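Local coordinates for phosphate-binding protein (Xanthomonas axonopodis pv. citri, PDB 5UB3), which probably binds small anionic ligands in the periplasm and is thought to serve as the receptor half of a receptor-diguanylate cyclase pair, at residues Arg91-Leu96 with Leu181-Trp186; Thr95-Arg100 with Ile202-Ala207. One frame throughout, in Å; residues are numbered along the deposited sequence.

Both contacts are made by strand 92-100, which has a different antiparallel neighbour on each side. Contact 1 joins its first half to the end of strand 178-182 and the short helix after it. Contact 2 joins its second half to strand 200-205. Thr-95 and Leu-96 belong to both, and the centres of the two contacts are about 10 Å apart. The contacts also meet directly. His-94 NE2 and Arg-205 NH1 are 2.9 Å apart, a probable hydrogen bond, and Trp-186 CE2 packs 3.6 Å from Ile-202 CD1. Contact 1 lies nearer the middle of the chain: its centre is about 10 Å from the centre of the chain, against about 17 Å for that of contact 2.

Contact 1. Residues Arg91-Leu96 with Leu181-Trp186; sequences RDFHTL and LSNVDW
Leu-181 pairs with Leu-96 through two backbone hydrogen bonds, Leu-96 N to Leu-181 O (2.8 Å) and Leu-181 N to Leu-96 O (3.1 Å). Ser-182 follows in a non-hydrogen-bonded pair with Thr-95, and its CB lies 3.7 Å from Phe-93 CD2. Asn-183 grips His-94 twice. Its backbone N donates to His-94 O, and its OD1 accepts from His-94 N at 2.9 Å, with the donor well above the carbonyl plane. Chi1 of 64° places CG of Asn-183 between its own N and carbonyl carbon, which brings the amide against the His-94 ring, with OD1 at His-94 N. The amide stacks on the imidazole with the planes 19° apart, and CB lies over the same ring, whose NE2 is hydrogen-bonded to Arg-205 NH1. A water links Asn-183 ND2 to Asp-92 O. Val-184 CG2 packs on Phe-93 CB at 4.1 Å. Asp-185 N donates to Ser-182 OG (2.7 Å), Asp-185 OD2 accepts from Ser-182 N, and Asp-185 OD1 has a salt bridge to Lys-164. Trp-186 takes Leu-96 CD2 over its five-membered ring, 4.1 Å from the centroid. Ser-182 and Asp-185 thus form a capping box at the start of the short, weakly bonded helix that follows strand 178-182.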
loop_
_atom_site.group_PDB
_atom_site.type_symbol
_atom_site.label_atom_id
_atom_site.label_comp_id
_atom_site.label_asym_id
_atom_site.label_seq_id
_atom_site.Cartn_x
_atom_site.Cartn_y
_atom_site.Cartn_z
ATOM N N ARG A 91 -0.277 12.178 6.066
ATOM C CA ARG A 91 0.317 11.117 6.819
ATOM C C ARG A 91 -0.518 9.855 6.874
ATOM O O ARG A 91 0.051 8.786 7.096
ATOM C CB ARG A 91 0.451 11.581 8.223
ATOM C CG ARG A 91 1.512 12.641 8.391
ATOM C CD ARG A 91 1.721 12.619 9.882
ATOM N NE ARG A 91 2.631 13.579 10.374
ATOM C CZ ARG A 91 2.750 13.810 11.676
ATOM N NH1 ARG A 91 2.036 13.094 12.562
ATOM N NH2 ARG A 91 3.622 14.719 12.099
ATOM N N ASP A 92 -1.853 10.018 6.797
ATOM C CA ASP A 92 -2.819 8.922 6.988
ATOM C C ASP A 92 -3.634 8.734 5.742
ATOM O O ASP A 92 -3.731 9.614 4.862
ATOM C CB ASP A 92 -3.797 9.221 8.139
ATOM C CG ASP A 92 -3.197 9.037 9.518
ATOM O OD1 ASP A 92 -1.977 8.732 9.696
ATOM O OD2 ASP A 92 -3.986 9.143 10.497
ATOM N N PHE A 93 -4.226 7.562 5.652
ATOM C CA PHE A 93 -5.308 7.366 4.738
ATOM C C PHE A 93 -6.300 6.342 5.274
ATOM O O PHE A 93 -6.048 5.734 6.295
ATOM C CB PHE A 93 -4.766 7.096 3.336
ATOM C CG PHE A 93 -4.125 5.733 3.122
ATOM C CD1 PHE A 93 -3.789 4.865 4.165
ATOM C CD2 PHE A 93 -3.867 5.345 1.814
ATOM C CE1 PHE A 93 -3.213 3.640 3.918
ATOM C CE2 PHE A 93 -3.281 4.104 1.534
ATOM C CZ PHE A 93 -2.969 3.250 2.592
ATOM N N HIS A 94 -7.391 6.110 4.540
ATOM C CA HIS A 94 -8.366 5.113 4.916
ATOM C C HIS A 94 -9.014 4.555 3.696
ATOM O O HIS A 94 -8.824 5.092 2.641
ATOM C CB HIS A 94 -9.440 5.625 5.874
ATOM C CG HIS A 94 -10.239 6.762 5.357
ATOM N ND1 HIS A 94 -9.829 8.063 5.464
ATOM C CD2 HIS A 94 -11.440 6.787 4.740
ATOM C CE1 HIS A 94 -10.754 8.860 4.964
ATOM N NE2 HIS A 94 -11.728 8.104 4.500
ATOM N N THR A 95 -9.722 3.450 3.897
ATOM C CA THR A 95 -10.456 2.804 2.818
ATOM C C THR A 95 -11.879 3.314 2.787
ATOM O O THR A 95 -12.490 3.528 3.838
ATOM C CB THR A 95 -10.334 1.295 2.912
ATOM O OG1 THR A 95 -8.994 0.948 2.525
ATOM C CG2 THR A 95 -11.311 0.633 1.949
ATOM N N LEU A 96 -12.364 3.566 1.581
ATOM C CA LEU A 96 -13.772 3.795 1.376
ATOM C C LEU A 96 -14.371 2.728 0.490
ATOM O O LEU A 96 -13.713 2.160 -0.407
ATOM C CB LEU A 96 -14.028 5.195 0.870
ATOM C CG LEU A 96 -13.260 5.798 -0.281
ATOM C CD1 LEU A 96 -13.790 5.121 -1.518
ATOM C CD2 LEU A 96 -13.398 7.331 -0.393
ATOM N N LEU A 181 -11.406 1.548 -2.387
ATOM C CA LEU A 181 -10.199 2.336 -2.722
ATOM C C LEU A 181 -9.831 3.208 -1.524
ATOM O O LEU A 181 -10.686 3.393 -0.639
ATOM C CB LEU A 181 -10.512 3.251 -3.859
ATOM C CG LEU A 181 -10.704 2.693 -5.254
ATOM C CD1 LEU A 181 -11.071 3.830 -6.185
ATOM C CD2 LEU A 181 -9.446 2.051 -5.766
ATOM N N SER A 182 -8.618 3.808 -1.519
ATOM C CA SER A 182 -8.266 4.761 -0.446
ATOM C C SER A 182 -9.032 6.063 -0.691
ATOM O O SER A 182 -9.435 6.395 -1.805
ATOM C CB SER A 182 -6.758 5.124 -0.418
ATOM O OG SER A 182 -6.498 6.036 -1.453
ATOM N N ASN A 183 -9.172 6.829 0.367
ATOM C CA ASN A 183 -9.753 8.149 0.271
ATOM C C ASN A 183 -8.953 9.037 -0.620
ATOM O O ASN A 183 -9.481 9.880 -1.253
ATOM C CB ASN A 183 -9.872 8.757 1.643
ATOM C CG ASN A 183 -8.524 8.972 2.296
ATOM O OD1 ASN A 183 -7.667 8.085 2.391
ATOM N ND2 ASN A 183 -8.325 10.189 2.724
ATOM N N VAL A 184 -7.658 8.786 -0.730
ATOM C CA VAL A 184 -6.803 9.574 -1.627
ATOM C C VAL A 184 -7.031 9.206 -3.084
ATOM O O VAL A 184 -7.139 10.077 -3.991
ATOM C CB VAL A 184 -5.332 9.365 -1.298
ATOM C CG1 VAL A 184 -4.460 10.249 -2.195
ATOM C CG2 VAL A 184 -5.087 9.676 0.157
ATOM N N ASP A 185 -7.126 7.905 -3.318
ATOM C CA ASP A 185 -7.474 7.394 -4.620
ATOM C C ASP A 185 -8.756 7.978 -5.156
ATOM O O ASP A 185 -8.838 8.293 -6.331
ATOM C CB ASP A 185 -7.705 5.897 -4.560
ATOM C CG ASP A 185 -6.477 5.108 -4.294
ATOM O OD1 ASP A 185 -5.337 5.535 -4.567
ATOM O OD2 ASP A 185 -6.680 3.970 -3.850
ATOM N N TRP A 186 -9.748 8.146 -4.284
ATOM C CA TRP A 186 -11.018 8.724 -4.629
ATOM C C TRP A 186 -10.896 10.060 -5.373
ATOM O O TRP A 186 -11.701 10.353 -6.237
ATOM C CB TRP A 186 -11.806 8.930 -3.356
ATOM C CG TRP A 186 -13.228 9.386 -3.525
ATOM C CD1 TRP A 186 -13.747 10.594 -3.149
ATOM C CD2 TRP A 186 -14.343 8.614 -4.070
ATOM N NE1 TRP A 186 -15.090 10.619 -3.424
ATOM C CE2 TRP A 186 -15.482 9.423 -3.978
ATOM C CE3 TRP A 186 -14.465 7.325 -4.615
ATOM C CZ2 TRP A 186 -16.755 8.995 -4.405
ATOM C CZ3 TRP A 186 -15.737 6.879 -5.039
ATOM C CH2 TRP A 186 -16.859 7.725 -4.932
HETATM O O HOH W 1 -6.009 10.896 4.399
#

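Contact 2. Residues Thr95-Arg100 with Ile202-Ala207; sequences TLFFVR and IVHRTA
Phe-97 and His-204 form an antiparallel hydrogen-bonded pair, and their side chains lie side by side, pointing the same way. From the backbone of Phe-97, N donates to His-204 O at 2.9 Å and O accepts from Val-203 N at 2.8 Å. CB of Phe-97 packs on Val-203 CG2 at 3.9 Å. Chi1 of -71° sets CG beside the backbone N, and the ring then runs along His-204. CD1 comes within 3.9 Å of His-204 CD2. CE1 is next, and Thr-206 CG2 approaches it at the ring edge (4.2 Å). His-204 O also lies at the edge of this ring, in its plane. The two aromatic planes are 77° apart and meet obliquely. Leu-108, Pro-130 and Val-178 also pack on the Phe-97 side chain. The imidazole of His-204 is tied at NE2 to Glu-133 of helix 124-136.

On the same side as Phe-97, Val-99 CG2 and Val-203 CG1 touch at 3.8 Å, with the two side chains crossing at about a right angle. On the other face of the sheet, Leu-96 CD2 meets Ile-202 CD1 at 3.9 Å. At the far end Thr-206 clasps Thr-95 twice. Its N donates to Thr-95 O. Its OG1 accepts from Thr-95 N at 3.0 Å, in the place where Thr-206 O would serve in a regular pair. The same hydroxyl donates to Ala-207 O.

Val-203 and His-204 both face Phe-97, and the register slips by one residue before Phe-98 pairs with Ile-202. This is a classic beta bulge in an antiparallel strand pair. It lies within the two-lobed periplasmic binding protein fold expected for this family.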
loop_
_atom_site.group_PDB
_atom_site.type_symbol
_atom_site.label_atom_id
_atom_site.label_comp_id
_atom_site.label_asym_id
_atom_site.label_seq_id
_atom_site.Cartn_x
_atom_site.Cartn_y
_atom_site.Cartn_z
ATOM N N THR A 95 -9.722 3.450 3.897
ATOM C CA THR A 95 -10.456 2.804 2.818
ATOM C C THR A 95 -11.879 3.314 2.787
ATOM O O THR A 95 -12.490 3.528 3.838
ATOM C CB THR A 95 -10.334 1.295 2.912
ATOM O OG1 THR A 95 -8.994 0.948 2.525
ATOM C CG2 THR A 95 -11.311 0.633 1.949
ATOM N N LEU A 96 -12.364 3.566 1.581
ATOM C CA LEU A 96 -13.772 3.795 1.376
ATOM C C LEU A 96 -14.371 2.728 0.490
ATOM O O LEU A 96 -13.713 2.160 -0.407
ATOM C CB LEU A 96 -14.028 5.195 0.870
ATOM C CG LEU A 96 -13.260 5.798 -0.281
ATOM C CD1 LEU A 96 -13.790 5.121 -1.518
ATOM C CD2 LEU A 96 -13.398 7.331 -0.393
ATOM N N PHE A 97 -15.603 2.395 0.794
ATOM C CA PHE A 97 -16.342 1.449 -0.028
ATOM C C PHE A 97 -17.301 2.293 -0.797
ATOM O O PHE A 97 -17.955 3.153 -0.230
ATOM C CB PHE A 97 -17.107 0.474 0.825
ATOM C CG PHE A 97 -16.243 -0.530 1.552
ATOM C CD1 PHE A 97 -15.526 -0.155 2.664
ATOM C CD2 PHE A 97 -16.201 -1.843 1.150
ATOM C CE1 PHE A 97 -14.761 -1.073 3.349
ATOM C CE2 PHE A 97 -15.431 -2.771 1.811
ATOM C CZ PHE A 97 -14.729 -2.389 2.941
ATOM N N PHE A 98 -17.444 2.037 -2.085
ATOM C CA PHE A 98 -18.355 2.815 -2.858
ATOM C C PHE A 98 -19.175 1.941 -3.794
ATOM O O PHE A 98 -18.757 0.848 -4.169
ATOM C CB PHE A 98 -17.598 3.880 -3.639
ATOM C CG PHE A 98 -16.702 3.325 -4.671
ATOM C CD1 PHE A 98 -15.389 2.979 -4.343
ATOM C CD2 PHE A 98 -17.165 3.099 -5.984
ATOM C CE1 PHE A 98 -14.555 2.420 -5.292
ATOM C CE2 PHE A 98 -16.341 2.561 -6.929
ATOM C CZ PHE A 98 -15.040 2.207 -6.595
ATOM N N VAL A 99 -20.334 2.447 -4.150
ATOM C CA VAL A 99 -21.231 1.812 -5.118
ATOM C C VAL A 99 -21.765 2.776 -6.142
ATOM O O VAL A 99 -21.658 3.996 -5.985
ATOM C CB VAL A 99 -22.468 1.256 -4.426
ATOM C CG1 VAL A 99 -22.052 0.245 -3.368
ATOM C CG2 VAL A 99 -23.336 2.370 -3.834
ATOM N N ARG A 100 -22.426 2.225 -7.147
ATOM C CA ARG A 100 -23.251 3.086 -7.994
ATOM C C ARG A 100 -24.355 3.744 -7.185
ATOM O O ARG A 100 -24.910 3.168 -6.254
ATOM C CB ARG A 100 -23.846 2.319 -9.154
ATOM C CG ARG A 100 -22.785 1.945 -10.176
ATOM C CD ARG A 100 -23.464 1.480 -11.438
ATOM N NE ARG A 100 -24.415 2.493 -11.909
ATOM C CZ ARG A 100 -24.168 3.453 -12.807
ATOM N NH1 ARG A 100 -22.975 3.570 -13.421
ATOM N NH2 ARG A 100 -25.170 4.286 -13.131
ATOM N N ILE A 202 -20.329 6.924 -1.676
ATOM C CA ILE A 202 -19.578 6.253 -0.607
ATOM C C ILE A 202 -20.516 5.632 0.430
ATOM O O ILE A 202 -21.380 6.300 0.962
ATOM C CB ILE A 202 -18.588 7.220 0.039
ATOM C CG1 ILE A 202 -17.586 7.699 -1.041
ATOM C CG2 ILE A 202 -17.895 6.553 1.199
ATOM C CD1 ILE A 202 -16.953 9.007 -0.670
ATOM N N VAL A 203 -20.370 4.331 0.689
ATOM C CA VAL A 203 -21.222 3.656 1.661
ATOM C C VAL A 203 -20.559 3.340 3.000
ATOM O O VAL A 203 -21.253 3.017 3.950
ATOM C CB VAL A 203 -21.924 2.387 1.062
ATOM C CG1 VAL A 203 -22.821 2.827 -0.066
ATOM C CG2 VAL A 203 -20.942 1.315 0.615
ATOM N N HIS A 204 -19.234 3.430 3.087
ATOM C CA HIS A 204 -18.571 3.104 4.320
ATOM C C HIS A 204 -17.153 3.634 4.278
ATOM O O HIS A 204 -16.507 3.675 3.206
ATOM C CB HIS A 204 -18.522 1.617 4.505
ATOM C CG HIS A 204 -17.957 1.209 5.819
ATOM N ND1 HIS A 204 -18.724 1.146 6.963
ATOM C CD2 HIS A 204 -16.687 0.918 6.199
ATOM C CE1 HIS A 204 -17.967 0.770 7.978
ATOM N NE2 HIS A 204 -16.723 0.657 7.551
ATOM N N ARG A 205 -16.663 3.980 5.448
ATOM C CA ARG A 205 -15.269 4.442 5.594
ATOM C C ARG A 205 -14.632 3.678 6.713
ATOM O O ARG A 205 -15.280 3.518 7.724
ATOM C CB ARG A 205 -15.239 5.970 5.918
ATOM C CG ARG A 205 -15.676 6.847 4.767
ATOM C CD ARG A 205 -15.598 8.336 5.084
ATOM N NE ARG A 205 -15.903 9.147 3.890
ATOM C CZ ARG A 205 -15.025 9.864 3.146
ATOM N NH1 ARG A 205 -13.738 9.953 3.440
ATOM N NH2 ARG A 205 -15.455 10.570 2.089
ATOM N N THR A 206 -13.371 3.231 6.548
ATOM C CA THR A 206 -12.640 2.634 7.627
ATOM C C THR A 206 -11.953 3.715 8.440
ATOM O O THR A 206 -11.924 4.880 8.046
ATOM C CB THR A 206 -11.569 1.616 7.138
ATOM O OG1 THR A 206 -10.478 2.296 6.511
ATOM C CG2 THR A 206 -12.193 0.593 6.152
ATOM N N ALA A 207 -11.378 3.282 9.550
ATOM C CA ALA A 207 -10.536 4.161 10.410
ATOM C C ALA A 207 -9.262 4.445 9.654
ATOM O O ALA A 207 -8.833 3.611 8.838
ATOM C CB ALA A 207 -10.209 3.463 11.749
#